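PDB 6UH2: short chain dehydrogenase from Leptospira borgpetersenii serovar Hardjo-bovis, which binds NAD+ and probably catalyses NAD-dependent interconversion of an alcohol and a carbonyl group, as short-chain dehydrogenases do. Local coordinates for residues G27-I32 with V47-P52; A69-R74 with F126-Y131; N88-I93 with R134-K139; A98-F103 with V118-N123. All blocks are in the same frame, centred on the assembly; numbering follows the deposited sequence.

Contact 1: G27-I32 with V47-P52; sequences GGSGQI and VICLDP. With NAD (nicotinamide-adenine-dinucleotide), chain D.
With its CG anti to the backbone N (chi1 -162°), Asp-51 extends its carboxylate over the turn Gly-27 to Gly-30, and Cys-49, two residues earlier on the same side of the strand, sends its sulfur to that turn by a similar torsion (chi1 167°). The turn belongs to the glycine-rich loop of a Rossmann fold: it leads from strand 22-26 into helix 31-42, and strand 46-51 completes the beta-alpha-beta unit. Gly-27 N donates to Leu-50 O at 2.8 Å, tying the loop to the neighbouring strand; Gly-27, at a positive phi (63°), has no CB to run into the adenosine ribose at NAD O4B. An acidic residue suits this position because donors gather round it. Asp-51 OD2 accepts from Ser-29 N at 3.0 Å, a bond from above the carboxylate plane, and from NAD O3B at 2.6 Å. Asp-51 OD1 takes the second ribose hydroxyl, NAD O2B, also at 2.6 Å, and the backbone N of Glu-53. With both adenosine ribose hydroxyls engaged by one carboxylate, the site is consistent with a preference for NAD over NADP, whose phosphate would probably be repelled here. Ser-29 lays its CB beside Asp-51 OD2 and turns its OG to Glu-53 O. Beyond the N-cap Gly-30, the first helical amides serve the pyrophosphate, Gln-31 N giving NAD O2A a nearly straight bond of 2.8 Å and Ile-32 N reaching NAD O2N at 2.6 Å. Gly-28 carries no CB to collide with the sulfur, and Cys-49 SG rests 3.5 Å from Gly-28 CA.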
# COMPACT_ATOMS: atom_id res chain seq x y z
N GLY B 27 15.53 13.10 -8.19
CA GLY B 27 15.87 11.98 -9.04
C GLY B 27 14.83 11.68 -10.11
O GLY B 27 14.75 10.55 -10.58
N GLY B 28 14.04 12.69 -10.50
CA GLY B 28 12.95 12.51 -11.44
C GLY B 28 13.38 12.21 -12.86
O GLY B 28 12.51 11.89 -13.69
N SER B 29 14.67 12.30 -13.17
CA SER B 29 15.14 11.96 -14.51
C SER B 29 15.46 10.48 -14.68
O SER B 29 15.70 10.05 -15.81
CB SER B 29 16.38 12.80 -14.85
OG SER B 29 16.06 14.18 -14.83
N GLY B 30 15.46 9.70 -13.60
CA GLY B 30 15.86 8.31 -13.65
C GLY B 30 14.76 7.40 -14.18
O GLY B 30 13.72 7.85 -14.67
N GLN B 31 15.01 6.09 -14.10
CA GLN B 31 14.05 5.15 -14.67
C GLN B 31 12.71 5.21 -13.96
O GLN B 31 11.66 5.37 -14.59
CB GLN B 31 14.60 3.72 -14.63
CG GLN B 31 13.70 2.75 -15.41
CD GLN B 31 14.19 1.33 -15.39
OE1 GLN B 31 15.13 0.98 -14.66
NE2 GLN B 31 13.57 0.48 -16.21
N ILE B 32 12.72 5.10 -12.63
CA ILE B 32 11.45 5.16 -11.90
C ILE B 32 10.94 6.59 -11.88
O ILE B 32 9.75 6.84 -12.13
CB ILE B 32 11.62 4.60 -10.48
CG1 ILE B 32 11.79 3.08 -10.53
CG2 ILE B 32 10.42 4.98 -9.60
CD1 ILE B 32 12.22 2.46 -9.21
N VAL B 47 4.62 19.40 -11.86
CA VAL B 47 5.73 18.56 -11.41
C VAL B 47 7.03 19.35 -11.52
O VAL B 47 7.30 19.96 -12.56
CB VAL B 47 5.85 17.26 -12.22
CG1 VAL B 47 7.05 16.44 -11.71
CG2 VAL B 47 4.56 16.46 -12.13
N ILE B 48 7.81 19.35 -10.44
CA ILE B 48 9.17 19.88 -10.45
C ILE B 48 10.12 18.70 -10.24
O ILE B 48 10.01 17.98 -9.24
CB ILE B 48 9.37 20.96 -9.38
CG1 ILE B 48 8.47 22.16 -9.66
CG2 ILE B 48 10.84 21.39 -9.34
CD1 ILE B 48 8.45 23.20 -8.56
N CYS B 49 11.03 18.50 -11.18
CA CYS B 49 12.05 17.47 -11.06
C CYS B 49 13.36 18.12 -10.62
O CYS B 49 13.84 19.05 -11.27
CB CYS B 49 12.23 16.74 -12.39
SG CYS B 49 13.73 15.73 -12.42
N LEU B 50 13.93 17.63 -9.51
CA LEU B 50 15.26 18.02 -9.06
C LEU B 50 16.22 16.88 -9.34
O LEU B 50 16.09 15.80 -8.76
CB LEU B 50 15.29 18.35 -7.56
CG LEU B 50 14.46 19.46 -6.94
CD1 LEU B 50 14.89 19.65 -5.49
CD2 LEU B 50 14.61 20.75 -7.71
N ASP B 51 17.21 17.12 -10.20
CA ASP B 51 18.09 16.06 -10.66
C ASP B 51 19.29 16.73 -11.31
O ASP B 51 19.10 17.75 -11.98
CB ASP B 51 17.34 15.16 -11.66
CG ASP B 51 17.99 13.79 -11.86
OD1 ASP B 51 19.20 13.73 -12.16
OD2 ASP B 51 17.27 12.77 -11.76
N PRO B 52 20.52 16.25 -11.10
CA PRO B 52 21.65 16.82 -11.87
C PRO B 52 21.58 16.50 -13.35
O PRO B 52 22.19 17.22 -14.15
CB PRO B 52 22.89 16.18 -11.22
CG PRO B 52 22.39 14.96 -10.58
CD PRO B 52 20.98 15.28 -10.11
PA NAD D . 18.15 5.60 -11.62
O1A NAD D . 19.67 5.34 -11.42
O2A NAD D . 17.49 5.30 -12.97
O5B NAD D . 17.77 7.13 -11.19
C5B NAD D . 18.28 7.78 -10.05
C4B NAD D . 18.17 9.25 -10.38
O4B NAD D . 18.68 9.93 -9.18
C3B NAD D . 19.04 9.68 -11.57
O3B NAD D . 18.29 10.51 -12.48
C2B NAD D . 20.13 10.53 -10.90
O2B NAD D . 20.62 11.57 -11.76
C1B NAD D . 19.43 11.04 -9.62
N9A NAD D . 20.47 11.48 -8.70
C8A NAD D . 21.71 10.89 -8.45
N7A NAD D . 22.41 11.61 -7.61
C5A NAD D . 21.63 12.72 -7.32
C6A NAD D . 21.83 13.84 -6.52
N6A NAD D . 22.96 14.04 -5.81
N1A NAD D . 20.84 14.75 -6.44
C2A NAD D . 19.71 14.57 -7.13
N3A NAD D . 19.43 13.54 -7.93
C4A NAD D . 20.43 12.64 -7.99
O3 NAD D . 17.32 4.83 -10.46
PN NAD D . 15.87 4.13 -10.42
O1N NAD D . 15.99 2.61 -10.71
O2N NAD D . 14.89 5.06 -11.14
O5D NAD D . 15.70 4.22 -8.75
C5D NAD D . 14.90 5.24 -8.20
C4D NAD D . 14.76 4.94 -6.71
O4D NAD D . 14.27 3.56 -6.49
C3D NAD D . 16.14 4.95 -6.05
O3D NAD D . 16.04 5.42 -4.70
C2D NAD D . 16.57 3.45 -5.96
O2D NAD D . 17.45 3.18 -4.88
C1D NAD D . 15.18 2.81 -5.72
N1N NAD D . 15.07 1.38 -6.19
C2N NAD D . 15.36 1.04 -7.48
C3N NAD D . 15.25 -0.28 -7.85
C7N NAD D . 15.57 -0.65 -9.26
O7N NAD D . 15.65 -1.84 -9.54
N7N NAD D . 15.74 0.34 -10.16
C4N NAD D . 14.84 -1.23 -6.89
C5N NAD D . 14.57 -0.85 -5.61
C6N NAD D . 14.69 0.49 -5.27

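Contact 2: A69-R74 with F126-Y131. With NAD (nicotinamide-adenine-dinucleotide), chain D.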
# COMPACT_ATOMS: atom_id res chain seq x y z
N ALA B 69 19.97 20.22 -10.05
CA ALA B 69 20.26 20.37 -8.63
C ALA B 69 20.90 19.11 -8.09
O ALA B 69 20.67 18.00 -8.58
CB ALA B 69 18.99 20.67 -7.83
N ASP B 70 21.69 19.30 -7.03
CA ASP B 70 22.39 18.24 -6.33
C ASP B 70 21.87 18.24 -4.90
O ASP B 70 22.15 19.17 -4.13
CB ASP B 70 23.89 18.48 -6.39
CG ASP B 70 24.70 17.48 -5.56
OD1 ASP B 70 24.12 16.63 -4.85
OD2 ASP B 70 25.94 17.56 -5.64
N ILE B 71 21.11 17.20 -4.53
CA ILE B 71 20.47 17.15 -3.22
C ILE B 71 21.47 16.93 -2.08
O ILE B 71 21.07 16.96 -0.92
CB ILE B 71 19.38 16.05 -3.15
CG1 ILE B 71 20.00 14.66 -3.33
CG2 ILE B 71 18.27 16.34 -4.20
CD1 ILE B 71 18.99 13.52 -3.27
N THR B 72 22.74 16.69 -2.39
CA THR B 72 23.74 16.62 -1.33
C THR B 72 24.30 17.98 -0.97
O THR B 72 25.07 18.07 -0.02
CB THR B 72 24.90 15.69 -1.73
OG1 THR B 72 25.69 16.30 -2.77
CG2 THR B 72 24.39 14.34 -2.20
N ASN B 73 23.94 19.04 -1.71
CA ASN B 73 24.49 20.39 -1.53
C ASN B 73 23.45 21.26 -0.83
O ASN B 73 22.50 21.73 -1.46
CB ASN B 73 24.89 20.98 -2.88
CG ASN B 73 25.65 22.30 -2.74
OD1 ASN B 73 25.16 23.26 -2.15
ND2 ASN B 73 26.86 22.33 -3.27
N ARG B 74 23.67 21.52 0.47
CA ARG B 74 22.71 22.34 1.22
C ARG B 74 22.54 23.73 0.62
O ARG B 74 21.43 24.26 0.57
CB ARG B 74 23.11 22.45 2.69
CG ARG B 74 22.14 23.30 3.52
CD ARG B 74 22.46 23.33 5.01
NE ARG B 74 22.13 22.08 5.70
CZ ARG B 74 20.97 21.83 6.32
NH1 ARG B 74 20.00 22.73 6.35
NH2 ARG B 74 20.79 20.66 6.92
N PHE B 126 17.14 13.31 3.99
CA PHE B 126 17.08 14.15 5.19
C PHE B 126 16.95 15.62 4.83
O PHE B 126 16.11 16.34 5.39
CB PHE B 126 18.33 13.93 6.04
CG PHE B 126 18.69 15.13 6.87
CD1 PHE B 126 17.93 15.48 7.98
CD2 PHE B 126 19.79 15.91 6.55
CE1 PHE B 126 18.27 16.59 8.75
CE2 PHE B 126 20.14 17.01 7.31
CZ PHE B 126 19.38 17.36 8.40
N LEU B 127 17.79 16.09 3.92
CA LEU B 127 17.86 17.51 3.61
C LEU B 127 16.58 18.00 2.94
O LEU B 127 16.01 19.03 3.32
CB LEU B 127 19.08 17.77 2.72
CG LEU B 127 19.58 19.20 2.53
CD1 LEU B 127 20.12 19.73 3.83
CD2 LEU B 127 20.66 19.21 1.46
N LEU B 128 16.10 17.26 1.93
CA LEU B 128 14.87 17.66 1.26
C LEU B 128 13.68 17.56 2.21
O LEU B 128 12.78 18.41 2.17
CB LEU B 128 14.63 16.81 0.00
CG LEU B 128 15.28 17.29 -1.30
CD1 LEU B 128 14.55 18.52 -1.85
CD2 LEU B 128 16.76 17.62 -1.09
N SER B 129 13.66 16.54 3.07
CA SER B 129 12.59 16.44 4.05
C SER B 129 12.65 17.59 5.04
O SER B 129 11.61 18.12 5.45
CB SER B 129 12.66 15.10 4.79
OG SER B 129 12.43 14.02 3.90
N GLN B 130 13.86 18.04 5.38
CA GLN B 130 14.00 19.09 6.39
C GLN B 130 13.56 20.45 5.85
O GLN B 130 12.82 21.18 6.52
CB GLN B 130 15.45 19.16 6.89
CG GLN B 130 15.66 20.23 7.97
CD GLN B 130 17.12 20.44 8.33
OE1 GLN B 130 17.92 20.80 7.47
NE2 GLN B 130 17.46 20.21 9.59
N TYR B 131 13.99 20.80 4.64
CA TYR B 131 13.54 22.06 4.05
C TYR B 131 12.05 22.04 3.79
O TYR B 131 11.36 23.05 3.98
CB TYR B 131 14.31 22.36 2.76
CG TYR B 131 15.61 23.05 3.08
CD1 TYR B 131 15.67 24.44 3.22
CD2 TYR B 131 16.75 22.32 3.34
CE1 TYR B 131 16.85 25.07 3.57
CE2 TYR B 131 17.93 22.94 3.69
CZ TYR B 131 17.98 24.31 3.80
OH TYR B 131 19.18 24.89 4.17
PA NAD D . 18.15 5.60 -11.62
O1A NAD D . 19.67 5.34 -11.42
O2A NAD D . 17.49 5.30 -12.97
O5B NAD D . 17.77 7.13 -11.19
C5B NAD D . 18.28 7.78 -10.05
C4B NAD D . 18.17 9.25 -10.38
O4B NAD D . 18.68 9.93 -9.18
C3B NAD D . 19.04 9.68 -11.57
O3B NAD D . 18.29 10.51 -12.48
C2B NAD D . 20.13 10.53 -10.90
O2B NAD D . 20.62 11.57 -11.76
C1B NAD D . 19.43 11.04 -9.62
N9A NAD D . 20.47 11.48 -8.70
C8A NAD D . 21.71 10.89 -8.45
N7A NAD D . 22.41 11.61 -7.61
C5A NAD D . 21.63 12.72 -7.32
C6A NAD D . 21.83 13.84 -6.52
N6A NAD D . 22.96 14.04 -5.81
N1A NAD D . 20.84 14.75 -6.44
C2A NAD D . 19.71 14.57 -7.13
N3A NAD D . 19.43 13.54 -7.93
C4A NAD D . 20.43 12.64 -7.99
O3 NAD D . 17.32 4.83 -10.46
PN NAD D . 15.87 4.13 -10.42
O1N NAD D . 15.99 2.61 -10.71
O2N NAD D . 14.89 5.06 -11.14
O5D NAD D . 15.70 4.22 -8.75
C5D NAD D . 14.90 5.24 -8.20
C4D NAD D . 14.76 4.94 -6.71
O4D NAD D . 14.27 3.56 -6.49
C3D NAD D . 16.14 4.95 -6.05
O3D NAD D . 16.04 5.42 -4.70
C2D NAD D . 16.57 3.45 -5.96
O2D NAD D . 17.45 3.18 -4.88
C1D NAD D . 15.18 2.81 -5.72
N1N NAD D . 15.07 1.38 -6.19
C2N NAD D . 15.36 1.04 -7.48
C3N NAD D . 15.25 -0.28 -7.85
C7N NAD D . 15.57 -0.65 -9.26
O7N NAD D . 15.65 -1.84 -9.54
N7N NAD D . 15.74 0.34 -10.16
C4N NAD D . 14.84 -1.23 -6.89
C5N NAD D . 14.57 -0.85 -5.61
C6N NAD D . 14.69 0.49 -5.27
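Arg-74 lays one face of its guanidinium over Leu-127, whose CD1 approaches off-centre, 3.3 Å from Arg-74 NH2. Around the edge of the group stand Gln-130, Tyr-131 and Phe-126, making Arg-74 a knob in a hole of the helix surface. Its chain runs straight out and then bends at chi3 (-73°), which turns the terminal nitrogens back toward the helix. There both end nitrogens grip a single acceptor: Gln-130 OE1 lies 2.9 Å from Arg-74 NH2 and 3.1 Å from Arg-74 NH1, close to the guanidinium plane, while the amide is turned 61° from that plane. Arg-74 NH1 also donates to Tyr-131 OH at 3.2 Å, this partner lying 25° out of the plane. Arginine suits this exposed edge of the contact because it can cover a leucine with its flat face and bond at its edge. The helix, 111-139, flanks the parallel sheet of the Rossmann fold, and residues 69-73 form the loop that runs from strand 64-68 past the adenine, with Arg-74 opening helix 74-86. Deeper in, Ile-71 CG2 packs on Leu-128 CD2 at 3.7 Å, the two side chains crossing at about a right angle. Leu-127 CD2 covers Ile-71 O, a buried carbonyl with no polar partner in the model. On the cofactor side, Ile-71 N donates to NAD N1A at 3.1 Å in an almost straight bond. NAD N6A gives a hydrogen bond to Asp-70 OD1 at 3.0 Å; the same oxygen accepts from Thr-72 N, closing an Asx turn, and from Thr-72 OG1.

Contact 3: N88-I93 with R134-K139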
# COMPACT_ATOMS: atom_id res chain seq x y z
N ASN B 88 5.75 31.20 -5.37
CA ASN B 88 4.52 30.49 -5.00
C ASN B 88 4.50 29.11 -5.62
O ASN B 88 3.51 28.68 -6.23
CB ASN B 88 3.27 31.28 -5.39
CG ASN B 88 3.23 32.65 -4.76
OD1 ASN B 88 3.17 32.78 -3.53
ND2 ASN B 88 3.26 33.68 -5.59
N LYS B 89 5.63 28.41 -5.51
CA LYS B 89 5.67 27.02 -5.95
C LYS B 89 5.93 26.14 -4.73
O LYS B 89 6.90 25.39 -4.69
CB LYS B 89 6.75 26.79 -7.01
CG LYS B 89 6.50 27.53 -8.32
CD LYS B 89 7.75 27.46 -9.19
CE LYS B 89 7.50 28.01 -10.57
NZ LYS B 89 8.76 28.00 -11.36
N ILE B 90 5.06 26.24 -3.74
CA ILE B 90 5.18 25.43 -2.53
C ILE B 90 4.64 24.04 -2.84
O ILE B 90 3.45 23.90 -3.14
CB ILE B 90 4.44 26.08 -1.35
CG1 ILE B 90 5.01 27.47 -1.08
CG2 ILE B 90 4.53 25.19 -0.11
CD1 ILE B 90 4.41 28.17 0.12
N PRO B 91 5.47 23.01 -2.78
CA PRO B 91 4.99 21.67 -3.13
C PRO B 91 3.91 21.19 -2.18
O PRO B 91 3.89 21.55 -1.00
CB PRO B 91 6.25 20.80 -3.02
CG PRO B 91 7.42 21.79 -3.06
CD PRO B 91 6.90 23.03 -2.43
N ASP B 92 3.01 20.36 -2.70
CA ASP B 92 2.06 19.63 -1.87
C ASP B 92 2.55 18.24 -1.53
O ASP B 92 2.13 17.67 -0.52
CB ASP B 92 0.71 19.51 -2.59
CG ASP B 92 0.14 20.85 -2.95
OD1 ASP B 92 -0.43 21.50 -2.07
OD2 ASP B 92 0.32 21.27 -4.11
N ILE B 93 3.44 17.70 -2.36
CA ILE B 93 3.91 16.32 -2.30
C ILE B 93 5.40 16.37 -2.56
O ILE B 93 5.83 17.00 -3.53
CB ILE B 93 3.21 15.43 -3.35
CG1 ILE B 93 1.70 15.38 -3.10
CG2 ILE B 93 3.80 14.02 -3.34
CD1 ILE B 93 0.91 14.89 -4.31
N ARG B 134 10.10 22.30 7.24
CA ARG B 134 10.15 23.65 7.78
C ARG B 134 9.22 24.59 7.01
O ARG B 134 8.52 25.42 7.62
CB ARG B 134 11.59 24.17 7.77
CG ARG B 134 12.49 23.50 8.81
CD ARG B 134 13.94 23.99 8.75
NE ARG B 134 14.03 25.44 8.80
CZ ARG B 134 14.18 26.15 9.92
NH1 ARG B 134 14.27 25.54 11.10
NH2 ARG B 134 14.25 27.47 9.86
N LEU B 135 9.19 24.47 5.69
CA LEU B 135 8.34 25.36 4.89
C LEU B 135 6.86 25.07 5.11
O LEU B 135 6.06 26.00 5.28
CB LEU B 135 8.71 25.24 3.41
CG LEU B 135 7.89 26.03 2.38
CD1 LEU B 135 8.08 27.55 2.55
CD2 LEU B 135 8.25 25.58 0.96
N TRP B 136 6.48 23.79 5.11
CA TRP B 136 5.08 23.43 5.33
C TRP B 136 4.60 23.85 6.72
O TRP B 136 3.51 24.40 6.87
CB TRP B 136 4.90 21.92 5.17
CG TRP B 136 4.96 21.47 3.76
CD1 TRP B 136 4.89 22.24 2.64
CD2 TRP B 136 5.10 20.12 3.32
NE1 TRP B 136 4.99 21.44 1.51
CE2 TRP B 136 5.10 20.14 1.91
CE3 TRP B 136 5.21 18.89 3.98
CZ2 TRP B 136 5.21 18.97 1.14
CZ3 TRP B 136 5.33 17.73 3.22
CH2 TRP B 136 5.34 17.78 1.82
N LYS B 137 5.42 23.57 7.74
CA LYS B 137 5.08 23.97 9.10
C LYS B 137 4.85 25.47 9.19
O LYS B 137 3.94 25.93 9.90
CB LYS B 137 6.19 23.52 10.05
CG LYS B 137 6.02 23.91 11.51
CD LYS B 137 7.24 23.47 12.30
CE LYS B 137 7.24 24.03 13.72
NZ LYS B 137 8.54 23.75 14.39
N GLU B 138 5.64 26.25 8.46
CA GLU B 138 5.52 27.69 8.52
C GLU B 138 4.28 28.18 7.78
O GLU B 138 3.62 29.13 8.22
CB GLU B 138 6.78 28.33 7.93
CG GLU B 138 6.78 29.83 7.92
CD GLU B 138 7.89 30.38 7.07
OE1 GLU B 138 9.07 30.16 7.42
OE2 GLU B 138 7.59 31.01 6.04
N LYS B 139 3.94 27.55 6.66
CA LYS B 139 2.78 27.93 5.87
C LYS B 139 1.49 27.24 6.31
O LYS B 139 0.42 27.57 5.78
CB LYS B 139 3.02 27.62 4.38
CG LYS B 139 4.21 28.34 3.76
CD LYS B 139 3.89 29.82 3.51
CE LYS B 139 5.09 30.55 2.92
NZ LYS B 139 4.73 31.93 2.47
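From CB, the Trp-136 chain sets CG beside the backbone N (chi1 -74°), a course that carries the indole out toward the loop 88-93. First along the ring, CD1 meets Ile-90 CG2 at 4.0 Å, the methyl lying at the ring edge. Next comes NE1, which donates to Pro-91 O at 2.7 Å; the bond is bent, and the oxygen sits 24° out of the indole plane. Farther on, CZ2 passes Asp-92 O at 3.7 Å, and CH2 ends near the same oxygen. Tryptophan fits here because it offers an apolar surface together with one N-H for a carbonyl of the loop. In the Rossmann fold this loop is the return from helix 74-86, which ends in a Schellman motif at Asn-88, to strand 93-96, and helix 111-139 lies against it. Ile-90, branched at CB, serves two more partners: CG2 touches Leu-135 CD2 at 3.9 Å, while CD1 meets the alkyl chain of Lys-139, 3.6 Å from its CG. A bend at chi2 (-75°) lays the lysine chain across the tip of the isoleucine; its NZ makes a long, weak ion pair with Glu-85.

Contact 4: A98-F103 with V118-N123. With NAD (nicotinamide-adenine-dinucleotide), chain D.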
# COMPACT_ATOMS: atom_id res chain seq x y z
N ALA B 98 15.42 10.05 -5.54
CA ALA B 98 16.83 9.92 -5.87
C ALA B 98 17.49 8.85 -4.99
O ALA B 98 17.25 8.79 -3.78
CB ALA B 98 17.54 11.26 -5.69
N GLY B 99 18.32 8.02 -5.62
CA GLY B 99 19.05 6.97 -4.93
C GLY B 99 20.13 6.42 -5.83
O GLY B 99 19.98 6.41 -7.06
N ILE B 100 21.24 5.99 -5.24
CA ILE B 100 22.34 5.40 -5.99
C ILE B 100 22.88 4.19 -5.23
O ILE B 100 22.48 3.90 -4.11
CB ILE B 100 23.49 6.40 -6.27
CG1 ILE B 100 24.19 6.77 -4.96
CG2 ILE B 100 23.00 7.63 -7.01
CD1 ILE B 100 25.56 7.41 -5.18
N SER B 101 23.81 3.49 -5.87
CA SER B 101 24.47 2.34 -5.27
C SER B 101 25.87 2.24 -5.85
O SER B 101 26.30 3.09 -6.64
CB SER B 101 23.67 1.05 -5.48
OG SER B 101 24.17 -0.03 -4.69
N VAL B 102 26.59 1.20 -5.44
CA VAL B 102 27.92 0.89 -5.95
C VAL B 102 28.01 -0.63 -6.00
O VAL B 102 27.27 -1.34 -5.31
CB VAL B 102 29.03 1.51 -5.07
CG1 VAL B 102 28.95 0.98 -3.63
CG2 VAL B 102 30.41 1.30 -5.66
N PHE B 103 28.89 -1.16 -6.85
CA PHE B 103 28.79 -2.58 -7.15
C PHE B 103 30.03 -3.43 -6.91
O PHE B 103 29.97 -4.64 -7.14
CB PHE B 103 28.29 -2.73 -8.59
CG PHE B 103 27.11 -1.84 -8.88
CD1 PHE B 103 25.85 -2.19 -8.41
CD2 PHE B 103 27.27 -0.62 -9.52
CE1 PHE B 103 24.76 -1.36 -8.62
CE2 PHE B 103 26.19 0.20 -9.75
CZ PHE B 103 24.93 -0.17 -9.29
N VAL B 118 25.85 7.23 0.94
CA VAL B 118 25.23 7.83 2.12
C VAL B 118 24.69 9.22 1.80
O VAL B 118 23.54 9.56 2.13
CB VAL B 118 26.23 7.87 3.29
CG1 VAL B 118 25.71 8.75 4.42
CG2 VAL B 118 26.55 6.44 3.77
N HIS B 119 25.50 10.05 1.14
CA HIS B 119 25.10 11.44 0.91
C HIS B 119 23.86 11.53 0.03
O HIS B 119 22.94 12.30 0.34
CB HIS B 119 26.26 12.22 0.33
CG HIS B 119 27.38 12.37 1.31
ND1 HIS B 119 28.68 12.66 0.94
CD2 HIS B 119 27.40 12.20 2.65
CE1 HIS B 119 29.44 12.69 2.02
NE2 HIS B 119 28.69 12.41 3.07
N VAL B 120 23.78 10.75 -1.04
CA VAL B 120 22.60 10.82 -1.90
C VAL B 120 21.39 10.22 -1.19
O VAL B 120 20.32 10.83 -1.11
CB VAL B 120 22.86 10.14 -3.26
CG1 VAL B 120 21.59 10.07 -4.09
CG2 VAL B 120 23.94 10.89 -4.02
N ASN B 121 21.56 9.01 -0.62
CA ASN B 121 20.42 8.28 -0.08
C ASN B 121 19.97 8.84 1.27
O ASN B 121 18.79 9.14 1.45
CB ASN B 121 20.76 6.78 0.04
CG ASN B 121 21.01 6.11 -1.32
OD1 ASN B 121 21.03 6.76 -2.38
ND2 ASN B 121 21.21 4.79 -1.29
N LEU B 122 20.90 9.01 2.22
CA LEU B 122 20.51 9.47 3.56
C LEU B 122 20.47 10.99 3.67
O LEU B 122 19.44 11.56 4.03
CB LEU B 122 21.45 8.90 4.64
CG LEU B 122 21.26 7.47 5.14
CD1 LEU B 122 22.19 7.21 6.32
CD2 LEU B 122 19.79 7.17 5.51
N ASN B 123 21.60 11.67 3.41
CA ASN B 123 21.62 13.13 3.49
C ASN B 123 20.57 13.76 2.58
O ASN B 123 19.89 14.72 2.96
CB ASN B 123 23.01 13.70 3.13
CG ASN B 123 24.05 13.39 4.18
OD1 ASN B 123 24.48 12.25 4.31
ND2 ASN B 123 24.44 14.40 4.96
PA NAD D . 18.15 5.60 -11.62
O1A NAD D . 19.67 5.34 -11.42
O2A NAD D . 17.49 5.30 -12.97
O5B NAD D . 17.77 7.13 -11.19
C5B NAD D . 18.28 7.78 -10.05
C4B NAD D . 18.17 9.25 -10.38
O4B NAD D . 18.68 9.93 -9.18
C3B NAD D . 19.04 9.68 -11.57
O3B NAD D . 18.29 10.51 -12.48
C2B NAD D . 20.13 10.53 -10.90
O2B NAD D . 20.62 11.57 -11.76
C1B NAD D . 19.43 11.04 -9.62
N9A NAD D . 20.47 11.48 -8.70
C8A NAD D . 21.71 10.89 -8.45
N7A NAD D . 22.41 11.61 -7.61
C5A NAD D . 21.63 12.72 -7.32
C6A NAD D . 21.83 13.84 -6.52
N6A NAD D . 22.96 14.04 -5.81
N1A NAD D . 20.84 14.75 -6.44
C2A NAD D . 19.71 14.57 -7.13
N3A NAD D . 19.43 13.54 -7.93
C4A NAD D . 20.43 12.64 -7.99
O3 NAD D . 17.32 4.83 -10.46
PN NAD D . 15.87 4.13 -10.42
O1N NAD D . 15.99 2.61 -10.71
O2N NAD D . 14.89 5.06 -11.14
O5D NAD D . 15.70 4.22 -8.75
C5D NAD D . 14.90 5.24 -8.20
C4D NAD D . 14.76 4.94 -6.71
O4D NAD D . 14.27 3.56 -6.49
C3D NAD D . 16.14 4.95 -6.05
O3D NAD D . 16.04 5.42 -4.70
C2D NAD D . 16.57 3.45 -5.96
O2D NAD D . 17.45 3.18 -4.88
C1D NAD D . 15.18 2.81 -5.72
N1N NAD D . 15.07 1.38 -6.19
C2N NAD D . 15.36 1.04 -7.48
C3N NAD D . 15.25 -0.28 -7.85
C7N NAD D . 15.57 -0.65 -9.26
O7N NAD D . 15.65 -1.84 -9.54
N7N NAD D . 15.74 0.34 -10.16
C4N NAD D . 14.84 -1.23 -6.89
C5N NAD D . 14.57 -0.85 -5.61
C6N NAD D . 14.69 0.49 -5.27
O HOH W 1 17.41 10.63 -1.49
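Asn-121 ND2 donates to two acceptors, Ile-100 O at 3.2 Å across the contact and Thr-176 OG1 on helix 171-191. The other half of the amide works in reverse: Asn-121 OD1 accepts from Ile-100 N at 3.0 Å, in the carbonyl plane, on a lone pair. Asparagine is apt because its one flat group both accepts from and donates to the backbone of the same residue, so this pair of bonds fixes the rotation of the amide. A chi1 of -65° carries the amide from the helix to the extended loop, where OD1 also lies 3.2 Å from Gly-99 CA. The loop follows strand 93-96 of the Rossmann fold, and Ala-98 and Gly-99 close an Asn-Cys-Ala-Gly sequence, a variant of the Asn-Asn-Ala-Gly motif of classical short-chain dehydrogenases. Asn-121 probably corresponds to the helix asparagine that joins Ser, Tyr and Lys in the catalytic tetrad of those enzymes; it sits within a wider pi-type turn, in which Val-118 O accepts from both Leu-122 N and Asn-123 N. Farther along, a water joins the two segments, donating to Ala-98 O and Val-120 O, each at 2.9 Å. The apolar part faces the cofactor. Ile-100 CG1 packs on Val-120 CB at 4.0 Å, the side chains crossing at about a right angle; Ile-100 CG2 touches NAD C8A at 3.8 Å, and Val-120 CG2 is equally far from NAD N6A. Gly-99, without a side chain, lets the nicotinamide ribose come close, its CA 3.4 Å from NAD O3D.

How the contacts relate
Contacts 1 and 4 are buried, contacts 2 and 3 only partly so. Contact 1 belongs to the first beta-alpha-beta unit; the other three share helix 111-139, with contact 3 farthest from the cofactor. Contacts 1, 2 and 4 all touch NAD, but by different means: contact 1 through backbone amides and a carboxylate on the pyrophosphate and adenosine ribose, contact 2 through polar bonds to the adenine, contact 4 through van der Waals packing. Contact 2 is apolar on its inner side, whereas its outer part is an exposed guanidinium bonded to the helix. Ile-71 CD1 and Ala-98 CB, 3.6 Å apart, join contacts 2 and 4. Contact 3 relies on apolar packing and one indole bond.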